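Local coordinates for aminotransferase, class V family protein (Trichomonas vaginalis, PDB 5F8V), which probably transfers an amino group between O-phospho-L-serine and 2-oxoglutarate, using pyridoxal 5'-phosphate, in the pathway that makes L-serine, at residues 86-100 and 112-126. Numbering follows the deposited sequence.
Sequences PFNFIGEHKAVDYLC and CKRLAFPGVTVNSVA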
loop_
_atom_site.group_PDB
_atom_site.type_symbol
_atom_site.label_atom_id
_atom_site.label_comp_id
_atom_site.label_asym_id
_atom_site.label_seq_id
_atom_site.Cartn_x
_atom_site.Cartn_y
_atom_site.Cartn_z
ATOM N N PRO A 86 10.412 12.884 9.110
ATOM C CA PRO A 86 11.206 13.245 10.287
ATOM C C PRO A 86 11.974 12.080 10.925
ATOM O O PRO A 86 13.110 12.287 11.351
ATOM C CB PRO A 86 10.173 13.844 11.258
ATOM C CG PRO A 86 8.847 13.374 10.768
ATOM C CD PRO A 86 8.996 13.244 9.286
ATOM N N PHE A 87 11.384 10.886 10.983
ATOM C CA PHE A 87 12.112 9.688 11.439
ATOM C C PHE A 87 13.450 9.550 10.719
ATOM O O PHE A 87 14.472 9.302 11.363
ATOM C CB PHE A 87 11.314 8.396 11.220
ATOM C CG PHE A 87 10.369 8.064 12.327
ATOM C CD1 PHE A 87 10.853 7.703 13.587
ATOM C CD2 PHE A 87 8.988 8.098 12.123
ATOM C CE1 PHE A 87 9.982 7.403 14.614
ATOM C CE2 PHE A 87 8.115 7.791 13.154
ATOM C CZ PHE A 87 8.614 7.439 14.400
ATOM N N ASN A 88 13.427 9.758 9.398
ATOM C CA ASN A 88 14.574 9.524 8.519
ATOM C C ASN A 88 15.581 10.667 8.380
ATOM O O ASN A 88 16.760 10.404 8.134
ATOM C CB ASN A 88 14.085 9.129 7.108
ATOM C CG ASN A 88 13.667 7.673 7.015
ATOM O OD1 ASN A 88 14.499 6.794 6.779
ATOM N ND2 ASN A 88 12.369 7.407 7.170
ATOM N N PHE A 89 15.134 11.921 8.497
ATOM C CA PHE A 89 15.952 13.072 8.067
ATOM C C PHE A 89 16.221 14.184 9.087
ATOM O O PHE A 89 16.919 15.149 8.755
ATOM C CB PHE A 89 15.345 13.707 6.806
ATOM C CG PHE A 89 15.213 12.764 5.645
ATOM C CD1 PHE A 89 16.331 12.104 5.128
ATOM C CD2 PHE A 89 13.974 12.555 5.035
ATOM C CE1 PHE A 89 16.204 11.241 4.050
ATOM C CE2 PHE A 89 13.850 11.697 3.959
ATOM C CZ PHE A 89 14.967 11.043 3.467
ATOM N N ILE A 90 15.679 14.085 10.299
ATOM C CA ILE A 90 16.071 15.009 11.369
ATOM C C ILE A 90 17.570 14.853 11.662
ATOM O O ILE A 90 18.279 15.840 11.828
ATOM C CB ILE A 90 15.238 14.799 12.659
ATOM C CG1 ILE A 90 13.809 15.312 12.433
ATOM C CG2 ILE A 90 15.869 15.521 13.854
ATOM C CD1 ILE A 90 12.834 14.930 13.523
ATOM N N GLY A 91 18.034 13.608 11.706
ATOM C CA GLY A 91 19.397 13.291 12.108
ATOM C C GLY A 91 19.630 13.750 13.536
ATOM O O GLY A 91 18.813 13.480 14.417
ATOM N N GLU A 92 20.724 14.482 13.736
ATOM C CA GLU A 92 21.079 15.062 15.028
ATOM C C GLU A 92 20.757 16.558 15.081
ATOM O O GLU A 92 21.147 17.228 16.036
ATOM C CB GLU A 92 22.582 14.866 15.313
ATOM C CG GLU A 92 23.112 13.442 15.170
ATOM C CD GLU A 92 22.759 12.533 16.346
ATOM O OE1 GLU A 92 21.803 12.833 17.104
ATOM O OE2 GLU A 92 23.445 11.495 16.502
ATOM N N HIS A 93 20.052 17.085 14.078
ATOM C CA HIS A 93 19.699 18.509 14.055
ATOM C C HIS A 93 18.658 18.838 15.124
ATOM O O HIS A 93 17.888 17.974 15.537
ATOM C CB HIS A 93 19.192 18.923 12.676
ATOM C CG HIS A 93 20.215 18.775 11.594
ATOM N ND1 HIS A 93 20.331 17.633 10.834
ATOM C CD2 HIS A 93 21.180 19.618 11.157
ATOM C CE1 HIS A 93 21.326 17.777 9.976
ATOM N NE2 HIS A 93 21.859 18.972 10.153
ATOM N N LYS A 94 18.652 20.090 15.571
ATOM C CA LYS A 94 17.773 20.530 16.653
ATOM C C LYS A 94 16.496 21.216 16.154
ATOM O O LYS A 94 15.654 21.613 16.965
ATOM C CB LYS A 94 18.538 21.458 17.608
ATOM C CG LYS A 94 19.803 20.850 18.218
ATOM C CD LYS A 94 19.524 19.547 18.960
ATOM C CE LYS A 94 20.731 19.026 19.739
ATOM N NZ LYS A 94 21.577 18.106 18.927
ATOM N N ALA A 95 16.343 21.345 14.833
ATOM C CA ALA A 95 15.169 21.999 14.259
ATOM C C ALA A 95 14.768 21.429 12.902
ATOM O O ALA A 95 15.582 20.815 12.211
ATOM C CB ALA A 95 15.413 23.499 14.142
ATOM N N VAL A 96 13.494 21.625 12.556
ATOM C CA VAL A 96 12.983 21.356 11.213
ATOM C C VAL A 96 12.068 22.498 10.781
ATOM O O VAL A 96 11.309 23.033 11.596
ATOM C CB VAL A 96 12.214 20.019 11.118
ATOM C CG1 VAL A 96 13.172 18.844 11.237
ATOM C CG2 VAL A 96 11.088 19.937 12.154
ATOM N N ASP A 97 12.149 22.860 9.499
ATOM C CA ASP A 97 11.339 23.944 8.939
ATOM C C ASP A 97 10.256 23.410 7.993
ATOM O O ASP A 97 10.543 22.624 7.073
ATOM C CB ASP A 97 12.235 24.970 8.234
ATOM C CG ASP A 97 12.913 25.956 9.220
ATOM O OD1 ASP A 97 12.401 26.163 10.341
ATOM O OD2 ASP A 97 13.960 26.546 8.874
ATOM N N TYR A 98 9.019 23.847 8.247
ATOM C CA TYR A 98 7.844 23.530 7.430
ATOM C C TYR A 98 7.226 24.827 6.921
ATOM O O TYR A 98 6.882 25.696 7.717
ATOM C CB TYR A 98 6.826 22.747 8.268
ATOM C CG TYR A 98 7.200 21.290 8.444
ATOM C CD1 TYR A 98 6.625 20.308 7.643
ATOM C CD2 TYR A 98 8.150 20.894 9.390
ATOM C CE1 TYR A 98 6.969 18.978 7.776
ATOM C CE2 TYR A 98 8.506 19.552 9.530
ATOM C CZ TYR A 98 7.910 18.601 8.720
ATOM O OH TYR A 98 8.233 17.278 8.826
ATOM N N LEU A 99 7.127 24.977 5.601
ATOM C CA LEU A 99 6.375 26.086 5.007
ATOM C C LEU A 99 4.986 25.551 4.683
ATOM O O LEU A 99 4.842 24.649 3.853
ATOM C CB LEU A 99 7.051 26.621 3.748
ATOM C CG LEU A 99 6.272 27.699 2.971
ATOM C CD1 LEU A 99 6.302 29.034 3.682
ATOM C CD2 LEU A 99 6.794 27.840 1.548
ATOM N N CYS A 100 3.975 26.113 5.335
ATOM C CA CYS A 100 2.592 25.668 5.182
ATOM C C CYS A 100 1.836 26.627 4.275
ATOM O O CYS A 100 1.457 27.717 4.693
ATOM C CB CYS A 100 1.924 25.565 6.554
ATOM S SG CYS A 100 2.751 24.431 7.699
ATOM N N CYS A 112 4.566 15.934 12.140
ATOM C CA CYS A 112 5.886 16.120 12.759
ATOM C C CYS A 112 5.770 16.732 14.177
ATOM O O CYS A 112 6.426 16.271 15.110
ATOM C CB CYS A 112 6.786 16.980 11.878
ATOM S SG CYS A 112 8.524 16.983 12.403
ATOM N N LYS A 113 4.905 17.735 14.330
ATOM C CA LYS A 113 4.651 18.349 15.645
ATOM C C LYS A 113 4.065 17.314 16.607
ATOM O O LYS A 113 4.532 17.185 17.745
ATOM C CB LYS A 113 3.730 19.572 15.521
ATOM C CG LYS A 113 3.922 20.620 16.611
ATOM C CD LYS A 113 3.391 21.986 16.177
ATOM C CE LYS A 113 4.025 23.135 16.947
ATOM N NZ LYS A 113 5.480 23.338 16.660
ATOM N N ARG A 114 3.087 16.550 16.127
ATOM C CA ARG A 114 2.458 15.493 16.919
ATOM C C ARG A 114 3.460 14.443 17.412
ATOM O O ARG A 114 3.465 14.108 18.598
ATOM C CB ARG A 114 1.353 14.811 16.107
ATOM C CG ARG A 114 0.550 13.781 16.881
ATOM C CD ARG A 114 -0.252 12.864 15.964
ATOM N NE ARG A 114 -0.266 11.495 16.498
ATOM C CZ ARG A 114 0.536 10.488 16.128
ATOM N NH1 ARG A 114 1.460 10.620 15.170
ATOM N NH2 ARG A 114 0.397 9.311 16.727
ATOM N N LEU A 115 4.291 13.921 16.505
ATOM C CA LEU A 115 5.294 12.915 16.869
ATOM C C LEU A 115 6.227 13.387 17.999
ATOM O O LEU A 115 6.652 12.577 18.813
ATOM C CB LEU A 115 6.118 12.489 15.649
ATOM C CG LEU A 115 5.389 11.684 14.563
ATOM C CD1 LEU A 115 6.239 11.618 13.306
ATOM C CD2 LEU A 115 5.024 10.285 15.032
ATOM N N ALA A 116 6.543 14.684 18.022
ATOM C CA ALA A 116 7.262 15.330 19.125
ATOM C C ALA A 116 8.590 14.647 19.459
ATOM O O ALA A 116 8.753 14.084 20.538
ATOM C CB ALA A 116 6.370 15.421 20.366
ATOM N N PHE A 117 9.530 14.689 18.520
ATOM C CA PHE A 117 10.860 14.138 18.755
ATOM C C PHE A 117 11.584 15.041 19.764
ATOM O O PHE A 117 11.730 16.228 19.498
ATOM C CB PHE A 117 11.642 14.017 17.444
ATOM C CG PHE A 117 11.137 12.924 16.538
ATOM C CD1 PHE A 117 10.292 13.215 15.467
ATOM C CD2 PHE A 117 11.498 11.599 16.757
ATOM C CE1 PHE A 117 9.825 12.207 14.630
ATOM C CE2 PHE A 117 11.029 10.584 15.923
ATOM C CZ PHE A 117 10.197 10.894 14.853
ATOM N N PRO A 118 11.991 14.496 20.937
ATOM C CA PRO A 118 12.627 15.324 21.970
ATOM C C PRO A 118 13.768 16.176 21.431
ATOM O O PRO A 118 14.599 15.680 20.660
ATOM C CB PRO A 118 13.167 14.287 22.963
ATOM C CG PRO A 118 12.202 13.169 22.866
ATOM C CD PRO A 118 11.825 13.106 21.406
ATOM N N GLY A 119 13.771 17.453 21.804
ATOM C CA GLY A 119 14.851 18.370 21.457
ATOM C C GLY A 119 14.830 18.902 20.039
ATOM O O GLY A 119 15.836 19.436 19.579
ATOM N N VAL A 120 13.700 18.763 19.337
ATOM C CA VAL A 120 13.580 19.254 17.967
ATOM C C VAL A 120 12.497 20.316 17.904
ATOM O O VAL A 120 11.339 20.045 18.232
ATOM C CB VAL A 120 13.270 18.134 16.952
ATOM C CG1 VAL A 120 13.239 18.690 15.538
ATOM C CG2 VAL A 120 14.306 17.014 17.047
ATOM N N THR A 121 12.885 21.520 17.485
ATOM C CA THR A 121 11.942 22.614 17.268
ATOM C C THR A 121 11.245 22.401 15.918
ATOM O O THR A 121 11.894 22.436 14.882
ATOM C CB THR A 121 12.662 23.984 17.289
ATOM O OG1 THR A 121 13.348 24.150 18.540
ATOM C CG2 THR A 121 11.678 25.135 17.114
ATOM N N VAL A 122 9.935 22.165 15.944
ATOM C CA VAL A 122 9.135 22.038 14.726
ATOM C C VAL A 122 8.564 23.416 14.388
ATOM O O VAL A 122 7.571 23.849 14.965
ATOM C CB VAL A 122 8.005 21.008 14.889
ATOM C CG1 VAL A 122 7.292 20.782 13.555
ATOM C CG2 VAL A 122 8.553 19.693 15.446
ATOM N N ASN A 123 9.210 24.091 13.441
ATOM C CA ASN A 123 8.943 25.488 13.157
ATOM C C ASN A 123 8.107 25.660 11.892
ATOM O O ASN A 123 8.460 25.135 10.837
ATOM C CB ASN A 123 10.270 26.232 13.011
ATOM C CG ASN A 123 10.086 27.722 12.802
ATOM O OD1 ASN A 123 9.311 28.361 13.510
ATOM N ND2 ASN A 123 10.789 28.280 11.822
ATOM N N SER A 124 6.992 26.379 12.018
ATOM C CA SER A 124 6.226 26.841 10.867
ATOM C C SER A 124 6.833 28.162 10.373
ATOM O O SER A 124 6.855 29.144 11.112
ATOM C CB SER A 124 4.759 27.032 11.239
ATOM O OG SER A 124 4.016 27.472 10.117
ATOM N N VAL A 125 7.298 28.161 9.125
ATOM C CA VAL A 125 8.141 29.228 8.542
ATOM C C VAL A 125 7.413 30.559 8.300
ATOM O O VAL A 125 8.002 31.638 8.502
ATOM C CB VAL A 125 8.782 28.723 7.214
ATOM C CG1 VAL A 125 9.328 29.849 6.357
ATOM C CG2 VAL A 125 9.886 27.718 7.511
ATOM N N ALA A 126 6.162 30.476 7.846
ATOM C CA ALA A 126 5.335 31.652 7.554
ATOM C C ALA A 126 4.028 31.639 8.353
ATOM O O ALA A 126 3.065 32.309 7.974
ATOM C CB ALA A 126 5.039 31.721 6.058
HETATM O O HOH W 1 4.391 28.106 7.504
#
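Strands 95-98 and 121-124 are the two parallel strands of a beta-alpha-beta unit, joined through helix 103-115, in the large sheet of this class-V aminotransferase; 121-124 is the outermost strand within the chain. Their axes approach to 4.9 Å at 21°, and the ladder zigzags as parallel pairing requires: T121 N gives to K94 O (2.8 Å), V96 N to T121 O, N123 N to V96 O, Y98 N to N123 O and V125 N to Y98 O. One water continues the link past the strand ends, accepting from C100 N and A126 N and bonding S124 OG.

On the sheet face carrying D97 and N123, the two side chains lie side by side. N123 ND2 reaches D97 OD1 (3.0 Å); OD1 lies almost in the amide plane of N123, whereas ND2 comes to the carboxylate of D97 from above its plane. Both polar ends have further partners, D97 with S145 and N123 with K143, both lying just ahead of neighbouring strand 148-154.

The face carrying V96, Y98, V122 and S124 packs against helix 103-115. C112 SG settles 3.7 Å from P86 CB and against V96 CG2, where chi1 of -168° swings it away from the backbone N; C112 CB lies 3.4 Å from Y98 OH, the hydroxyl that hydrogen-bonds Y150.

Farther along, F117 of the turn leading into strand 121-124 is wedged against helix 78-89. I90 CD1 approaches F117 CD1 obliquely (3.6 Å), while F226 of the second subunit meets the F117 ring and packs on F87. The F87-F117 pair is T-shaped, with planes at 87° and centroids 4.9 Å apart: the edge of F117 points at the F87 face, its CZ 3.5 Å from F87 CD1 and offset toward the rim.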